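Local coordinates for nitroalkane oxidase (Podospora anserina, PDB 3MKH), which uses FAD and molecular oxygen to oxidise nitroalkanes to aldehydes or ketones, releasing nitrite and hydrogen peroxide, with a preference for longer nitroalkanes, at residues Phe134-Gly139 against Pro149-Thr154; Val187-Ala192 against Met207-Thr212; Val275-Met280 against Ala354-Cys359; Ala362-Cys367 against Thr391-Pro396. One frame throughout, in Å; residues are numbered along the deposited sequence.

All four contacts are largely buried, but they belong to two different parts of an acyl-CoA dehydrogenase fold. Contacts 1 and 2 lie in the beta domain and touch each other: Arg190 of contact 2 reaches the loop 149-154 of contact 1. Contact 1 is held by a carboxylate and a ring pair beside the flavin, whereas contact 2 is paired strands bonded through their backbones, with an arginine at its outer end. Contacts 3 and 4 both use helix 345-374 in the helical C-terminal domain and meet where Lys356 approaches Leu395. There apolar groups do the work, small residues and, in contact 3, a lysine stem, with no hydrogen bond across either contact; contact 4 also touches a second subunit, as contact 1 does.

Contact 1: residues Phe134-Gly139 against Pro149-Thr154; sequences FSEPGG and PGFQTT. With FAD (flavin-adenine dinucleotide), chain E.
Glu136 and Gln152 bring two parts of one long loop together, their CA atoms 7.5 Å apart. Neither segment is regular helix or strand: from Glu136 to Gly139 the chain makes a type I beta turn, while 149-154 runs on into the next strand. The carboxylate of Glu136 spans the gap. With CG anti to the carbonyl carbon (chi1 -66°) and the chain extended beyond it, OE1 takes the N-H of Gln152 on its syn side, at 2.8 Å and almost straight. OE2 is gripped from one face of the carboxylate plane by Thr153 N and Thr153 OG1, and it also forms a salt bridge with Lys168. A glutamate suits this buried place because it can satisfy two successive backbone amides and a lysine together.

Beside it, Phe151 turns its edge onto a face of Phe134 in a T-shaped pair, centroids 5.4 Å apart and planes at 89°. The backbone N-H groups of Phe134 and Ser135 serve the cofactor: FAD O2 accepts Phe134 N at 3.0 Å and Ser135 N at 2.8 Å, while Ser135 OG donates to FAD N1 at 2.9 Å and accepts from FAD O4'. Two amides on O2 would probably stabilise negative charge on the reduced flavin. Gly139 passes close to the pyrophosphate, where a beta carbon would collide with FAD O1A. This loop after strand 130-133 is part of the FAD site of the acyl-CoA dehydrogenase fold.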
loop_
_atom_site.group_PDB
_atom_site.type_symbol
_atom_site.label_atom_id
_atom_site.label_comp_id
_atom_site.label_asym_id
_atom_site.label_seq_id
_atom_site.Cartn_x
_atom_site.Cartn_y
_atom_site.Cartn_z
ATOM N N PHE A 134 27.553 -3.828 18.777
ATOM C CA PHE A 134 26.944 -2.516 18.872
ATOM C C PHE A 134 25.677 -2.588 19.721
ATOM O O PHE A 134 25.528 -1.853 20.703
ATOM C CB PHE A 134 26.583 -2.063 17.456
ATOM C CG PHE A 134 26.045 -0.659 17.367
ATOM C CD1 PHE A 134 24.688 -0.413 17.486
ATOM C CD2 PHE A 134 26.890 0.413 17.121
ATOM C CE1 PHE A 134 24.190 0.882 17.388
ATOM C CE2 PHE A 134 26.394 1.703 17.019
ATOM C CZ PHE A 134 25.050 1.937 17.155
ATOM N N SER A 135 24.764 -3.477 19.330
ATOM C CA SER A 135 23.425 -3.516 19.910
ATOM C C SER A 135 23.378 -3.968 21.369
ATOM O O SER A 135 24.248 -4.712 21.837
ATOM C CB SER A 135 22.500 -4.394 19.060
ATOM O OG SER A 135 22.377 -3.867 17.749
ATOM N N GLU A 136 22.327 -3.532 22.060
ATOM C CA GLU A 136 22.175 -3.716 23.500
ATOM C C GLU A 136 20.716 -4.062 23.827
ATOM O O GLU A 136 19.798 -3.660 23.106
ATOM C CB GLU A 136 22.599 -2.433 24.245
ATOM C CG GLU A 136 24.075 -2.116 24.100
ATOM C CD GLU A 136 24.542 -0.902 24.912
ATOM O OE1 GLU A 136 23.710 -0.086 25.372
ATOM O OE2 GLU A 136 25.769 -0.764 25.064
ATOM N N PRO A 137 20.493 -4.804 24.926
ATOM C CA PRO A 137 19.140 -5.267 25.267
ATOM C C PRO A 137 18.115 -4.131 25.375
ATOM O O PRO A 137 16.949 -4.297 24.971
ATOM C CB PRO A 137 19.307 -5.908 26.651
ATOM C CG PRO A 137 20.744 -5.960 26.922
ATOM C CD PRO A 137 21.486 -5.114 25.967
ATOM N N GLY A 138 18.539 -2.996 25.925
ATOM C CA GLY A 138 17.646 -1.860 26.119
ATOM C C GLY A 138 17.397 -1.009 24.880
ATOM O O GLY A 138 16.637 -0.035 24.931
ATOM N N GLY A 139 18.039 -1.360 23.770
ATOM C CA GLY A 139 17.908 -0.590 22.535
ATOM C C GLY A 139 19.086 0.341 22.274
ATOM O O GLY A 139 19.810 0.728 23.203
ATOM N N PRO A 149 20.232 8.187 28.310
ATOM C CA PRO A 149 21.288 7.524 29.087
ATOM C C PRO A 149 22.559 7.238 28.279
ATOM O O PRO A 149 23.636 7.171 28.870
ATOM C CB PRO A 149 20.639 6.196 29.504
ATOM C CG PRO A 149 19.178 6.442 29.439
ATOM C CD PRO A 149 18.980 7.413 28.308
ATOM N N GLY A 150 22.443 7.062 26.962
ATOM C CA GLY A 150 23.596 6.675 26.158
ATOM C C GLY A 150 23.815 5.171 26.236
ATOM O O GLY A 150 23.056 4.475 26.908
ATOM N N PHE A 151 24.840 4.669 25.549
ATOM C CA PHE A 151 25.199 3.248 25.607
ATOM C C PHE A 151 25.302 2.750 27.046
ATOM O O PHE A 151 25.835 3.435 27.906
ATOM C CB PHE A 151 26.550 3.003 24.928
ATOM C CG PHE A 151 26.491 2.985 23.428
ATOM C CD1 PHE A 151 25.840 1.955 22.757
ATOM C CD2 PHE A 151 27.113 3.985 22.689
ATOM C CE1 PHE A 151 25.798 1.943 21.370
ATOM C CE2 PHE A 151 27.088 3.977 21.325
ATOM C CZ PHE A 151 26.424 2.953 20.653
ATOM N N GLN A 152 24.806 1.550 27.304
ATOM C CA GLN A 152 24.944 0.965 28.625
ATOM C C GLN A 152 26.348 0.413 28.781
ATOM O O GLN A 152 26.854 0.301 29.889
ATOM C CB GLN A 152 23.907 -0.140 28.848
ATOM C CG GLN A 152 23.905 -0.742 30.272
ATOM C CD GLN A 152 24.851 -1.942 30.452
ATOM O OE1 GLN A 152 25.161 -2.657 29.499
ATOM N NE2 GLN A 152 25.291 -2.173 31.693
ATOM N N THR A 153 26.980 0.052 27.668
ATOM C CA THR A 153 28.325 -0.497 27.719
ATOM C C THR A 153 29.336 0.655 27.808
ATOM O O THR A 153 29.331 1.575 26.985
ATOM C CB THR A 153 28.634 -1.401 26.496
ATOM O OG1 THR A 153 27.726 -2.516 26.479
ATOM C CG2 THR A 153 30.065 -1.927 26.555
ATOM N N THR A 154 30.195 0.597 28.816
ATOM C CA THR A 154 31.122 1.688 29.079
ATOM C C THR A 154 32.544 1.196 29.089
ATOM O O THR A 154 32.803 0.001 29.254
ATOM C CB THR A 154 30.865 2.331 30.455
ATOM O OG1 THR A 154 31.005 1.332 31.467
ATOM C CG2 THR A 154 29.481 2.922 30.529
HETATM P PA FAD E . 15.848 -0.100 18.843
HETATM O O1A FAD E . 16.597 0.839 19.676
HETATM O O2A FAD E . 15.631 -1.465 19.325
HETATM O O5B FAD E . 14.425 0.563 18.498
HETATM C C5B FAD E . 13.244 -0.232 18.422
HETATM C C4B FAD E . 12.059 0.518 17.785
HETATM O O4B FAD E . 11.708 1.632 18.617
HETATM C C3B FAD E . 12.432 1.119 16.432
HETATM O O3B FAD E . 12.153 0.181 15.391
HETATM C C2B FAD E . 11.483 2.298 16.327
HETATM O O2B FAD E . 10.229 1.873 15.803
HETATM C C1B FAD E . 11.315 2.748 17.779
HETATM N N9A FAD E . 12.215 3.911 18.019
HETATM C C8A FAD E . 13.221 3.957 18.887
HETATM N N7A FAD E . 13.810 5.146 18.830
HETATM C C5A FAD E . 13.171 5.867 17.917
HETATM C C6A FAD E . 13.323 7.159 17.433
HETATM N N6A FAD E . 14.283 7.947 17.901
HETATM N N1A FAD E . 12.486 7.599 16.489
HETATM C C2A FAD E . 11.528 6.822 16.018
HETATM N N3A FAD E . 11.354 5.587 16.458
HETATM C C4A FAD E . 12.156 5.083 17.401
HETATM N N1 FAD E . 23.594 -5.887 16.126
HETATM C C2 FAD E . 24.967 -5.686 16.183
HETATM O O2 FAD E . 25.422 -4.842 16.941
HETATM N N3 FAD E . 25.817 -6.437 15.377
HETATM C C4 FAD E . 25.304 -7.402 14.513
HETATM O O4 FAD E . 26.066 -8.062 13.811
HETATM C C4X FAD E . 23.931 -7.603 14.458
HETATM N N5 FAD E . 23.381 -8.558 13.599
HETATM C C5X FAD E . 22.064 -8.981 13.805
HETATM C C6 FAD E . 21.587 -10.146 13.212
HETATM C C7 FAD E . 20.277 -10.556 13.433
HETATM C C7M FAD E . 19.743 -11.833 12.792
HETATM C C8 FAD E . 19.445 -9.795 14.244
HETATM C C8M FAD E . 18.003 -10.235 14.495
HETATM C C9 FAD E . 19.921 -8.630 14.826
HETATM C C9A FAD E . 21.229 -8.224 14.611
HETATM N N10 FAD E . 21.711 -7.056 15.201
HETATM C C10 FAD E . 23.083 -6.846 15.262
HETATM C "C1'" FAD E . 20.784 -6.036 15.747
HETATM C "C2'" FAD E . 20.337 -5.063 14.655
HETATM O "O2'" FAD E . 21.459 -4.342 14.157
HETATM C "C3'" FAD E . 19.255 -4.081 15.132
HETATM O "O3'" FAD E . 18.762 -3.378 14.001
HETATM C "C4'" FAD E . 19.758 -3.051 16.154
HETATM O "O4'" FAD E . 19.802 -3.625 17.453
HETATM C "C5'" FAD E . 18.830 -1.831 16.184
HETATM O "O5'" FAD E . 17.473 -2.216 16.415
HETATM P P FAD E . 16.283 -1.177 16.210
HETATM O O1P FAD E . 16.506 -0.471 14.943
HETATM O O2P FAD E . 15.010 -1.867 16.417
HETATM O O3P FAD E . 16.567 -0.130 17.405
#

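Contact 2: residues Val187-Ala192 against Met207-Thr212; sequences VVCRDA and MIILVT. With SO4 (sulfate ion), chain G.
Val187 and Ile209 exchange backbone hydrogen bonds in both directions, and Cys189 and Met207 do the same two residues on; the straightest runs from Met207 N to Cys189 O, 2.9 Å and 176°. Between these hydrogen-bonded pairs lies the non-hydrogen-bonded pair Val188 and Ile208, its CA atoms only 4.6 Å apart. The strands are antiparallel but strongly twisted, their directions 131° apart.

Side chains then sort by face. Val188 and Ile208 lie side by side, pointing the same way, with Val188 CG2 4.1 Å from Ile208 CG1. On the other face Val187 CG2 meets Val211 CG2 at 3.8 Å. There Cys189 SG sits between the backbone N and the carbonyl carbon (chi1 51°), a torsion that brings it 4.1 Å from Ile209 CD1. Met207, extended as far as SD, puts that sulfur 3.7 Å from Asp191 CB, while the Asp191 carboxylate turns to Thr193. Beta-branched residues suit such extended, buried strands.

Arg190 points away from strand 207-212. Its NE binds the carbonyl O of Phe151, and NH1 donates to O3 of a sulfate, probably from the crystallisation liquor, at 3.0 Å, the oxygen lying at the guanidinium edge. With a leucine here, the Phe151 carbonyl would probably be left without its charged donor.

Farther out, Val188 packs on Phe134 and Phe151. Cys189 and Ile209 lie against Ala155 of strand 154-158, and Ile209 and Val211 against Ile164 of strand 161-168, within the mixed sheet of the beta domain.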
loop_
_atom_site.group_PDB
_atom_site.type_symbol
_atom_site.label_atom_id
_atom_site.label_comp_id
_atom_site.label_asym_id
_atom_site.label_seq_id
_atom_site.Cartn_x
_atom_site.Cartn_y
_atom_site.Cartn_z
ATOM N N VAL A 187 33.940 -3.611 19.855
ATOM C CA VAL A 187 32.939 -3.258 20.858
ATOM C C VAL A 187 32.718 -1.763 20.857
ATOM O O VAL A 187 33.637 -0.969 21.125
ATOM C CB VAL A 187 33.316 -3.750 22.259
ATOM C CG1 VAL A 187 32.210 -3.392 23.284
ATOM C CG2 VAL A 187 33.540 -5.251 22.226
ATOM N N VAL A 188 31.497 -1.385 20.515
ATOM C CA VAL A 188 31.116 0.005 20.520
ATOM C C VAL A 188 30.632 0.350 21.913
ATOM O O VAL A 188 29.723 -0.291 22.463
ATOM C CB VAL A 188 30.024 0.285 19.491
ATOM C CG1 VAL A 188 29.708 1.794 19.429
ATOM C CG2 VAL A 188 30.477 -0.224 18.126
ATOM N N CYS A 189 31.255 1.361 22.498
ATOM C CA CYS A 189 30.944 1.708 23.869
ATOM C C CYS A 189 31.134 3.198 24.119
ATOM O O CYS A 189 31.609 3.937 23.242
ATOM C CB CYS A 189 31.825 0.888 24.812
ATOM S SG CYS A 189 33.584 0.970 24.406
ATOM N N ARG A 190 30.762 3.648 25.315
ATOM C CA ARG A 190 31.026 5.036 25.669
ATOM C C ARG A 190 32.089 5.191 26.768
ATOM O O ARG A 190 32.099 4.459 27.774
ATOM C CB ARG A 190 29.736 5.785 26.006
ATOM C CG ARG A 190 29.160 5.468 27.335
ATOM C CD ARG A 190 27.947 6.322 27.633
ATOM N NE ARG A 190 27.154 5.659 28.657
ATOM C CZ ARG A 190 27.381 5.780 29.957
ATOM N NH1 ARG A 190 28.366 6.560 30.380
ATOM N NH2 ARG A 190 26.627 5.127 30.830
ATOM N N ASP A 191 32.991 6.143 26.548
ATOM C CA ASP A 191 34.054 6.448 27.492
ATOM C C ASP A 191 33.423 7.047 28.740
ATOM O O ASP A 191 32.701 8.040 28.667
ATOM C CB ASP A 191 35.016 7.451 26.853
ATOM C CG ASP A 191 36.135 7.887 27.790
ATOM O OD1 ASP A 191 36.357 7.225 28.825
ATOM O OD2 ASP A 191 36.801 8.900 27.476
ATOM N N ALA A 192 33.672 6.428 29.886
ATOM C CA ALA A 192 33.160 6.942 31.144
ATOM C C ALA A 192 34.306 7.353 32.081
ATOM O O ALA A 192 34.103 7.529 33.282
ATOM C CB ALA A 192 32.246 5.901 31.813
ATOM N N MET A 207 33.421 5.317 21.508
ATOM C CA MET A 207 34.652 4.655 21.100
ATOM C C MET A 207 34.355 3.313 20.454
ATOM O O MET A 207 33.272 2.767 20.617
ATOM C CB MET A 207 35.535 4.358 22.315
ATOM C CG MET A 207 35.815 5.502 23.261
ATOM S SD MET A 207 36.706 4.917 24.722
ATOM C CE MET A 207 38.262 4.413 24.012
ATOM N N ILE A 208 35.339 2.769 19.748
ATOM C CA ILE A 208 35.330 1.350 19.410
ATOM C C ILE A 208 36.610 0.723 19.958
ATOM O O ILE A 208 37.725 1.209 19.700
ATOM C CB ILE A 208 35.233 1.107 17.893
ATOM C CG1 ILE A 208 33.979 1.783 17.325
ATOM C CG2 ILE A 208 35.241 -0.407 17.586
ATOM C CD1 ILE A 208 33.817 1.609 15.822
ATOM N N ILE A 209 36.457 -0.336 20.744
ATOM C CA ILE A 209 37.613 -1.021 21.328
ATOM C C ILE A 209 37.570 -2.480 20.936
ATOM O O ILE A 209 36.526 -3.123 21.060
ATOM C CB ILE A 209 37.616 -0.914 22.875
ATOM C CG1 ILE A 209 37.475 0.552 23.295
ATOM C CG2 ILE A 209 38.870 -1.535 23.468
ATOM C CD1 ILE A 209 37.624 0.778 24.783
ATOM N N LEU A 210 38.698 -2.995 20.455
ATOM C CA LEU A 210 38.815 -4.400 20.121
ATOM C C LEU A 210 38.852 -5.257 21.377
ATOM O O LEU A 210 39.428 -4.866 22.393
ATOM C CB LEU A 210 40.062 -4.662 19.261
ATOM C CG LEU A 210 40.149 -3.866 17.955
ATOM C CD1 LEU A 210 41.395 -4.255 17.133
ATOM C CD2 LEU A 210 38.846 -4.019 17.145
ATOM N N VAL A 211 38.215 -6.420 21.295
ATOM C CA VAL A 211 38.303 -7.446 22.329
ATOM C C VAL A 211 38.486 -8.804 21.652
ATOM O O VAL A 211 37.619 -9.258 20.895
ATOM C CB VAL A 211 37.033 -7.493 23.216
ATOM C CG1 VAL A 211 37.119 -8.655 24.219
ATOM C CG2 VAL A 211 36.840 -6.170 23.943
ATOM N N THR A 212 39.612 -9.455 21.930
ATOM C CA THR A 212 39.916 -10.742 21.318
ATOM C C THR A 212 39.611 -11.858 22.302
ATOM O O THR A 212 39.498 -11.619 23.506
ATOM C CB THR A 212 41.402 -10.852 20.892
ATOM O OG1 THR A 212 42.245 -10.878 22.058
ATOM C CG2 THR A 212 41.796 -9.682 20.009
HETATM S S SO4 G . 28.426 5.861 34.350
HETATM O O1 SO4 G . 27.351 5.598 35.306
HETATM O O2 SO4 G . 28.758 4.615 33.660
HETATM O O3 SO4 G . 27.961 6.850 33.381
HETATM O O4 SO4 G . 29.609 6.345 35.067
#

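Contact 3: residues Val275-Met280 against Ala354-Cys359; sequences VLVGAM and AAKVFC
Val277 and Lys356 meet at an oblique angle: the valine lays CG1 against the aliphatic stem of the lysine, 3.6 Å from Lys356 CG and 3.9 Å from Lys356 CD. Lys356 starts with CG anti to the backbone N (chi1 -160°) and bends at chi2, which carries its stem across the valine. On the other flank Cys359 leans over a glycine, its CB 3.5 Å from Gly278 O and 3.6 Å from Gly278 CA. With no side chain at Gly278 the helices come within 7.2 Å, axis to axis, at 25°; a beta carbon there would lie only 3.3 Å from Ala355 CB. Small residues on both helices thus permit the close approach.

Beyond the valine, Lys356 NZ binds the carbonyls of Leu395, Phe398 and Gly400, around the loop that carries Asp399, the probable proton acceptor, whose side chain Val277 also touches. A methionine in place of the lysine would probably leave those three carbonyls without their shared donor and the loop freer to shift. Apolar contact therefore joins the helices, while a buried ammonium, its charge probably eased by carbonyl dipoles, ties helix 345-374 to the active-site loop.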
loop_
_atom_site.group_PDB
_atom_site.type_symbol
_atom_site.label_atom_id
_atom_site.label_comp_id
_atom_site.label_asym_id
_atom_site.label_seq_id
_atom_site.Cartn_x
_atom_site.Cartn_y
_atom_site.Cartn_z
ATOM N N VAL A 275 23.885 -1.336 1.899
ATOM C CA VAL A 275 23.881 -1.749 0.494
ATOM C C VAL A 275 23.687 -3.259 0.406
ATOM O O VAL A 275 22.913 -3.758 -0.411
ATOM C CB VAL A 275 25.200 -1.342 -0.228
ATOM C CG1 VAL A 275 25.241 -1.882 -1.670
ATOM C CG2 VAL A 275 25.382 0.184 -0.219
ATOM N N LEU A 276 24.386 -3.984 1.271
ATOM C CA LEU A 276 24.368 -5.443 1.232
ATOM C C LEU A 276 23.036 -5.998 1.736
ATOM O O LEU A 276 22.611 -7.060 1.307
ATOM C CB LEU A 276 25.546 -6.022 2.016
ATOM C CG LEU A 276 26.833 -6.279 1.208
ATOM C CD1 LEU A 276 26.921 -5.499 -0.101
ATOM C CD2 LEU A 276 28.080 -6.122 2.045
ATOM N N VAL A 277 22.380 -5.267 2.634
ATOM C CA VAL A 277 21.013 -5.599 3.032
ATOM C C VAL A 277 20.051 -5.459 1.845
ATOM O O VAL A 277 19.105 -6.250 1.694
ATOM C CB VAL A 277 20.525 -4.756 4.244
ATOM C CG1 VAL A 277 19.005 -4.913 4.441
ATOM C CG2 VAL A 277 21.275 -5.187 5.513
ATOM N N GLY A 278 20.303 -4.464 0.999
ATOM C CA GLY A 278 19.572 -4.341 -0.254
ATOM C C GLY A 278 19.691 -5.648 -1.022
ATOM O O GLY A 278 18.699 -6.264 -1.444
ATOM N N ALA A 279 20.923 -6.122 -1.138
ATOM C CA ALA A 279 21.171 -7.332 -1.892
ATOM C C ALA A 279 20.544 -8.569 -1.233
ATOM O O ALA A 279 20.101 -9.484 -1.935
ATOM C CB ALA A 279 22.658 -7.523 -2.139
ATOM N N MET A 280 20.493 -8.605 0.099
ATOM C CA MET A 280 19.799 -9.719 0.785
ATOM C C MET A 280 18.323 -9.712 0.422
ATOM O O MET A 280 17.701 -10.769 0.213
ATOM C CB MET A 280 19.923 -9.608 2.307
ATOM C CG MET A 280 21.344 -9.603 2.822
ATOM S SD MET A 280 21.365 -9.382 4.617
ATOM C CE MET A 280 23.099 -9.651 4.919
ATOM N N ALA A 354 18.736 4.302 1.186
ATOM C CA ALA A 354 17.563 4.042 0.344
ATOM C C ALA A 354 17.452 2.575 -0.074
ATOM O O ALA A 354 16.353 1.985 -0.031
ATOM C CB ALA A 354 17.576 4.948 -0.897
ATOM N N ALA A 355 18.572 1.982 -0.492
ATOM C CA ALA A 355 18.538 0.592 -0.940
ATOM C C ALA A 355 18.111 -0.284 0.228
ATOM O O ALA A 355 17.274 -1.166 0.072
ATOM C CB ALA A 355 19.907 0.125 -1.480
ATOM N N LYS A 356 18.693 -0.032 1.397
ATOM C CA LYS A 356 18.361 -0.809 2.595
ATOM C C LYS A 356 16.859 -0.720 2.879
ATOM O O LYS A 356 16.186 -1.731 3.041
ATOM C CB LYS A 356 19.167 -0.318 3.803
ATOM C CG LYS A 356 19.286 -1.313 4.966
ATOM C CD LYS A 356 18.015 -1.410 5.823
ATOM C CE LYS A 356 18.339 -2.015 7.212
ATOM N NZ LYS A 356 17.108 -2.175 8.079
ATOM N N VAL A 357 16.330 0.496 2.933
ATOM C CA VAL A 357 14.924 0.668 3.263
ATOM C C VAL A 357 14.004 0.103 2.181
ATOM O O VAL A 357 13.038 -0.588 2.482
ATOM C CB VAL A 357 14.578 2.148 3.529
ATOM C CG1 VAL A 357 13.068 2.317 3.727
ATOM C CG2 VAL A 357 15.356 2.650 4.740
ATOM N N PHE A 358 14.296 0.387 0.918
ATOM C CA PHE A 358 13.410 -0.055 -0.163
ATOM C C PHE A 358 13.344 -1.580 -0.266
ATOM O O PHE A 358 12.268 -2.160 -0.341
ATOM C CB PHE A 358 13.861 0.520 -1.519
ATOM C CG PHE A 358 13.022 0.050 -2.695
ATOM C CD1 PHE A 358 13.347 -1.111 -3.383
ATOM C CD2 PHE A 358 11.895 0.755 -3.089
ATOM C CE1 PHE A 358 12.577 -1.548 -4.468
ATOM C CE2 PHE A 358 11.124 0.330 -4.159
ATOM C CZ PHE A 358 11.463 -0.825 -4.856
ATOM N N CYS A 359 14.519 -2.208 -0.305
ATOM C CA CYS A 359 14.638 -3.626 -0.586
ATOM C C CYS A 359 14.190 -4.477 0.604
ATOM O O CYS A 359 13.585 -5.530 0.411
ATOM C CB CYS A 359 16.079 -3.987 -0.978
ATOM S SG CYS A 359 16.671 -3.168 -2.516
#

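Contact 4: residues Ala362-Cys367 against Thr391-Pro396; sequences AAVKAC and TAVVLP
The carbonyl O of Ala392 takes the N-H of Leu395 at 2.9 Å and is also met by a methyl, Val364 CG2, at 3.4 Å. That i+3 to i bond, with the like bond from Val394 N to Thr391 O before it, turns the chain tightly through 391-395. No hydrogen bond crosses to 362-367; small apolar groups make the contact.

Val364 is central. Its two methyls split the work: with CG1 anti to the backbone N (chi1 178°), CG1 reaches Val393 CG1 at 4.1 Å, the two valines crossing at about a right angle, while CG2 lies over the turn and meets Pro396 CG at 3.9 Å. A branched residue is well placed to touch Val393 with one methyl and the Ala392 carbonyl and Pro396 with the other. The methyl of Ala392 fits between neighbours on the helix, 3.8 Å from Cys367 SG and 4.2 Å from Ala363 CB. Ala363 CB in turn meets Leu395 CD1 at 4.0 Å. The alanines let the backbones close to 5.2 Å between the CA atoms of Val364 and Ala392, and the proline ring gives Val364 CG2 a rigid apolar surface.

Around the contact, Leu284 of helix 262-298 lies against Ala392 and Leu395, and Leu388 and Leu389 of helix 385-392 touch Cys367. A second subunit also packs here, its Thr368 on Val364, its Leu389 on Val393 and its Asn372 on Pro396. Val394 touches the FAD, so the bend joins helix 345-374 to the cofactor pocket.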
loop_
_atom_site.group_PDB
_atom_site.type_symbol
_atom_site.label_atom_id
_atom_site.label_comp_id
_atom_site.label_asym_id
_atom_site.label_seq_id
_atom_site.Cartn_x
_atom_site.Cartn_y
_atom_site.Cartn_z
ATOM N N ALA A 362 10.409 -4.264 0.502
ATOM C CA ALA A 362 9.948 -4.960 -0.694
ATOM C C ALA A 362 10.067 -6.486 -0.583
ATOM O O ALA A 362 9.243 -7.209 -1.135
ATOM C CB ALA A 362 10.673 -4.452 -1.932
ATOM N N ALA A 363 11.089 -6.980 0.115
ATOM C CA ALA A 363 11.192 -8.424 0.378
ATOM C C ALA A 363 10.029 -8.976 1.222
ATOM O O ALA A 363 9.457 -10.039 0.913
ATOM C CB ALA A 363 12.553 -8.761 1.036
ATOM N N VAL A 364 9.683 -8.276 2.294
ATOM C CA VAL A 364 8.543 -8.694 3.123
ATOM C C VAL A 364 7.239 -8.716 2.300
ATOM O O VAL A 364 6.503 -9.701 2.310
ATOM C CB VAL A 364 8.388 -7.785 4.374
ATOM C CG1 VAL A 364 7.175 -8.200 5.205
ATOM C CG2 VAL A 364 9.681 -7.815 5.210
ATOM N N LYS A 365 6.981 -7.637 1.565
ATOM C CA LYS A 365 5.818 -7.548 0.672
ATOM C C LYS A 365 5.799 -8.651 -0.414
ATOM O O LYS A 365 4.757 -9.219 -0.701
ATOM C CB LYS A 365 5.751 -6.139 0.054
ATOM C CG LYS A 365 4.709 -5.924 -1.054
ATOM C CD LYS A 365 3.300 -6.311 -0.622
ATOM C CE LYS A 365 2.234 -5.655 -1.535
ATOM N NZ LYS A 365 2.586 -5.631 -3.012
ATOM N N ALA A 366 6.956 -8.962 -0.997
ATOM C CA ALA A 366 7.052 -10.036 -1.973
ATOM C C ALA A 366 6.696 -11.381 -1.365
ATOM O O ALA A 366 6.044 -12.201 -2.009
ATOM C CB ALA A 366 8.459 -10.106 -2.557
ATOM N N CYS A 367 7.187 -11.640 -0.152
ATOM C CA CYS A 367 6.924 -12.919 0.490
ATOM C C CYS A 367 5.435 -13.071 0.829
ATOM O O CYS A 367 4.866 -14.154 0.653
ATOM C CB CYS A 367 7.823 -13.114 1.716
ATOM S SG CYS A 367 9.569 -13.398 1.298
ATOM N N THR A 391 12.371 -15.093 7.173
ATOM C CA THR A 391 13.706 -14.535 6.941
ATOM C C THR A 391 13.561 -13.064 6.581
ATOM O O THR A 391 14.252 -12.190 7.117
ATOM C CB THR A 391 14.435 -15.307 5.805
ATOM O OG1 THR A 391 14.540 -16.691 6.165
ATOM C CG2 THR A 391 15.850 -14.736 5.563
ATOM N N ALA A 392 12.631 -12.784 5.677
ATOM C CA ALA A 392 12.475 -11.436 5.142
ATOM C C ALA A 392 12.121 -10.400 6.213
ATOM O O ALA A 392 12.591 -9.246 6.159
ATOM C CB ALA A 392 11.413 -11.439 4.013
ATOM N N VAL A 393 11.309 -10.787 7.198
ATOM C CA VAL A 393 10.870 -9.783 8.178
ATOM C C VAL A 393 11.991 -9.213 9.045
ATOM O O VAL A 393 11.819 -8.158 9.650
ATOM C CB VAL A 393 9.687 -10.253 9.075
ATOM C CG1 VAL A 393 8.490 -10.581 8.231
ATOM C CG2 VAL A 393 10.097 -11.425 9.935
ATOM N N VAL A 394 13.132 -9.895 9.117
ATOM C CA VAL A 394 14.276 -9.328 9.823
ATOM C C VAL A 394 14.929 -8.142 9.079
ATOM O O VAL A 394 15.588 -7.309 9.684
ATOM C CB VAL A 394 15.356 -10.385 10.119
ATOM C CG1 VAL A 394 16.367 -10.461 8.964
ATOM C CG2 VAL A 394 16.045 -10.055 11.425
ATOM N N LEU A 395 14.769 -8.083 7.765
ATOM C CA LEU A 395 15.546 -7.119 6.981
ATOM C C LEU A 395 15.247 -5.658 7.337
ATOM O O LEU A 395 16.174 -4.862 7.476
ATOM C CB LEU A 395 15.400 -7.381 5.473
ATOM C CG LEU A 395 15.898 -8.770 5.018
ATOM C CD1 LEU A 395 15.731 -8.881 3.499
ATOM C CD2 LEU A 395 17.367 -9.034 5.413
ATOM N N PRO A 396 13.959 -5.295 7.479
ATOM C CA PRO A 396 13.662 -3.906 7.835
ATOM C C PRO A 396 14.122 -3.566 9.250
ATOM O O PRO A 396 14.494 -2.421 9.498
ATOM C CB PRO A 396 12.128 -3.856 7.753
ATOM C CG PRO A 396 11.775 -4.939 6.777
ATOM C CD PRO A 396 12.732 -6.039 7.148
#